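Long-range contact in macrolide export ATP-binding/permease protein MacB (Actinobacillus actinomycetemcomitans, PDB 3FTJ), which probably exports macrolides as the ATP-driven inner-membrane ABC transporter of a tripartite efflux system, this chain being its periplasmic region: residues A[57-65]-A[125-133]. Residues are numbered along the deposited sequence; the frame is centred on the assembly and turned at random.
Sequences SSSGILVVG and GKTVIFNKR
Ser58 meets the ring of Phe130 where the long strand 49-64 of the MacB-like periplasmic core domain pairs antiparallel with the short strand 127-130 in the mixed sheet of the domain. The CB of Ser58 lies 4.1 Å from CZ of Phe130. That ring is carried back along the first strand by its side-chain torsion, CG lying anti to the backbone N (chi1 -176°), which brings its CE1-CZ end obliquely against the backbone of Gly60, whose N is 3.5 Å from Phe130 CE1. Ile61 O accepts the backbone N-H of Asn131, 3.0 Å from Asn131 N, at the type I' turn Phe130-Arg133 that leads into strand 133-141. Leu62 and Phe130 form a non-hydrogen-bonded pair with their side chains on the same face, and Leu62 CD2 crosses to Val128 CB, a tight 3.4 Å contact; Leu62 and Val128 also touch Leu156, and Leu62 rests on Ile117 of helix 111-118, so this face is the buried one. Val63 and Ile129 form the hydrogen-bonded pair on the more open face: Val63 N donates to Ile129 O at 2.8 Å, Ile129 N returns a bond to Val63 O at 2.9 Å, and their CB atoms stand 4.2 Å apart. Val64 lies side by side with Val128, CG2 to CG1. Beyond it one water bridges the strands, accepting from Gly65 N at 3.0 Å and donating to Thr127 O.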
loop_
_atom_site.group_PDB
_atom_site.type_symbol
_atom_site.label_atom_id
_atom_site.label_comp_id
_atom_site.label_asym_id
_atom_site.label_seq_id
_atom_site.Cartn_x
_atom_site.Cartn_y
_atom_site.Cartn_z
ATOM N N SER A 57 -0.852 5.860 5.194
ATOM C CA SER A 57 -1.310 7.021 4.447
ATOM C C SER A 57 -1.880 8.088 5.356
ATOM O O SER A 57 -2.084 7.866 6.558
ATOM C CB SER A 57 -2.352 6.639 3.393
ATOM O OG SER A 57 -3.540 6.161 3.992
ATOM N N SER A 58 -2.138 9.243 4.749
ATOM C CA SER A 58 -2.683 10.409 5.419
ATOM C C SER A 58 -3.495 11.158 4.379
ATOM O O SER A 58 -3.204 11.089 3.189
ATOM C CB SER A 58 -1.551 11.295 5.935
ATOM O OG SER A 58 -2.030 12.305 6.813
ATOM N N SER A 59 -4.523 11.860 4.825
ATOM C CA SER A 59 -5.390 12.618 3.936
ATOM C C SER A 59 -5.315 14.073 4.362
ATOM O O SER A 59 -5.570 14.397 5.520
ATOM C CB SER A 59 -6.818 12.101 4.059
ATOM O OG SER A 59 -7.705 12.863 3.274
ATOM N N GLY A 60 -4.939 14.951 3.443
ATOM C CA GLY A 60 -4.664 16.325 3.818
ATOM C C GLY A 60 -4.833 17.312 2.681
ATOM O O GLY A 60 -5.522 17.029 1.702
ATOM N N ILE A 61 -4.196 18.473 2.818
ATOM C CA ILE A 61 -4.357 19.552 1.860
ATOM C C ILE A 61 -3.164 19.617 0.933
ATOM O O ILE A 61 -2.020 19.705 1.383
ATOM C CB ILE A 61 -4.567 20.917 2.566
ATOM C CG1 ILE A 61 -5.964 20.991 3.176
ATOM C CG2 ILE A 61 -4.434 22.061 1.580
ATOM C CD1 ILE A 61 -6.204 20.024 4.290
ATOM N N LEU A 62 -3.438 19.554 -0.364
ATOM C CA LEU A 62 -2.392 19.576 -1.379
ATOM C C LEU A 62 -2.431 20.903 -2.116
ATOM O O LEU A 62 -3.437 21.237 -2.750
ATOM C CB LEU A 62 -2.621 18.442 -2.382
ATOM C CG LEU A 62 -1.464 17.960 -3.258
ATOM C CD1 LEU A 62 -1.995 17.221 -4.468
ATOM C CD2 LEU A 62 -0.618 19.110 -3.707
ATOM N N VAL A 63 -1.341 21.658 -2.037
ATOM C CA VAL A 63 -1.212 22.886 -2.816
ATOM C C VAL A 63 -0.387 22.621 -4.079
ATOM O O VAL A 63 0.674 21.974 -4.032
ATOM C CB VAL A 63 -0.552 24.019 -2.001
ATOM C CG1 VAL A 63 -0.175 25.188 -2.916
ATOM C CG2 VAL A 63 -1.465 24.472 -0.872
ATOM N N VAL A 64 -0.894 23.090 -5.215
ATOM C CA VAL A 64 -0.173 22.961 -6.473
ATOM C C VAL A 64 -0.246 24.287 -7.196
ATOM O O VAL A 64 -1.316 24.694 -7.654
ATOM C CB VAL A 64 -0.787 21.895 -7.369
ATOM C CG1 VAL A 64 0.075 21.696 -8.624
ATOM C CG2 VAL A 64 -0.960 20.584 -6.592
ATOM N N GLY A 65 0.891 24.964 -7.296
ATOM C CA GLY A 65 0.908 26.303 -7.848
ATOM C C GLY A 65 0.061 27.187 -6.961
ATOM O O GLY A 65 0.356 27.357 -5.782
ATOM N N GLY A 125 8.340 16.788 -12.814
ATOM C CA GLY A 125 9.297 17.768 -12.348
ATOM C C GLY A 125 8.653 18.880 -11.544
ATOM O O GLY A 125 9.337 19.692 -10.928
ATOM N N LYS A 126 7.330 18.916 -11.538
ATOM C CA LYS A 126 6.633 19.941 -10.769
ATOM C C LYS A 126 6.439 19.585 -9.297
ATOM O O LYS A 126 6.416 18.412 -8.924
ATOM C CB LYS A 126 5.325 20.323 -11.446
ATOM C CG LYS A 126 5.569 21.351 -12.542
ATOM C CD LYS A 126 4.517 21.295 -13.604
ATOM C CE LYS A 126 4.976 22.056 -14.824
ATOM N NZ LYS A 126 3.887 22.151 -15.824
ATOM N N THR A 127 6.331 20.612 -8.459
ATOM C CA THR A 127 6.269 20.408 -7.016
ATOM C C THR A 127 4.849 20.511 -6.494
ATOM O O THR A 127 4.114 21.439 -6.845
ATOM C CB THR A 127 7.167 21.406 -6.273
ATOM O OG1 THR A 127 8.543 21.109 -6.559
ATOM C CG2 THR A 127 6.938 21.321 -4.781
ATOM N N VAL A 128 4.457 19.529 -5.687
ATOM C CA VAL A 128 3.173 19.555 -5.003
ATOM C C VAL A 128 3.444 19.572 -3.500
ATOM O O VAL A 128 4.381 18.932 -3.022
ATOM C CB VAL A 128 2.284 18.351 -5.371
ATOM C CG1 VAL A 128 2.131 18.242 -6.892
ATOM C CG2 VAL A 128 2.851 17.069 -4.796
ATOM N N ILE A 129 2.636 20.321 -2.757
ATOM C CA ILE A 129 2.870 20.515 -1.336
ATOM C C ILE A 129 1.767 19.862 -0.516
ATOM O O ILE A 129 0.602 20.270 -0.576
ATOM C CB ILE A 129 2.952 22.016 -0.991
ATOM C CG1 ILE A 129 4.008 22.701 -1.852
ATOM C CG2 ILE A 129 3.265 22.216 0.474
ATOM C CD1 ILE A 129 4.220 24.154 -1.487
ATOM N N PHE A 130 2.136 18.837 0.243
ATOM C CA PHE A 130 1.188 18.150 1.112
ATOM C C PHE A 130 1.376 18.591 2.570
ATOM O O PHE A 130 2.459 18.432 3.148
ATOM C CB PHE A 130 1.346 16.635 0.975
ATOM C CG PHE A 130 0.338 15.843 1.762
ATOM C CD1 PHE A 130 -0.891 15.525 1.218
ATOM C CD2 PHE A 130 0.623 15.428 3.047
ATOM C CE1 PHE A 130 -1.815 14.802 1.944
ATOM C CE2 PHE A 130 -0.301 14.704 3.777
ATOM C CZ PHE A 130 -1.517 14.390 3.218
ATOM N N ASN A 131 0.321 19.156 3.158
ATOM C CA ASN A 131 0.398 19.682 4.522
ATOM C C ASN A 131 1.713 20.425 4.781
ATOM O O ASN A 131 2.401 20.176 5.784
ATOM C CB ASN A 131 0.192 18.565 5.555
ATOM C CG ASN A 131 -1.282 18.204 5.742
ATOM O OD1 ASN A 131 -1.617 17.304 6.512
ATOM N ND2 ASN A 131 -2.166 18.910 5.042
ATOM N N LYS A 132 2.057 21.314 3.848
ATOM C CA LYS A 132 3.225 22.195 3.948
ATOM C C LYS A 132 4.557 21.575 3.495
ATOM O O LYS A 132 5.562 22.272 3.408
ATOM C CB LYS A 132 3.366 22.766 5.361
ATOM C CG LYS A 132 2.190 23.627 5.789
ATOM C CD LYS A 132 2.367 24.093 7.220
ATOM C CE LYS A 132 3.477 25.112 7.329
ATOM N NZ LYS A 132 3.564 25.642 8.718
ATOM N N ARG A 133 4.558 20.277 3.207
ATOM C CA ARG A 133 5.782 19.586 2.809
ATOM C C ARG A 133 5.842 19.396 1.289
ATOM O O ARG A 133 4.957 18.779 0.709
ATOM C CB ARG A 133 5.868 18.235 3.526
ATOM C CG ARG A 133 6.927 17.295 2.972
ATOM C CD ARG A 133 8.267 17.560 3.598
ATOM N NE ARG A 133 8.197 17.448 5.053
ATOM C CZ ARG A 133 9.237 17.621 5.861
ATOM N NH1 ARG A 133 10.428 17.907 5.352
ATOM N NH2 ARG A 133 9.091 17.504 7.170
HETATM O O HOH W 1 3.387 23.999 -5.959
#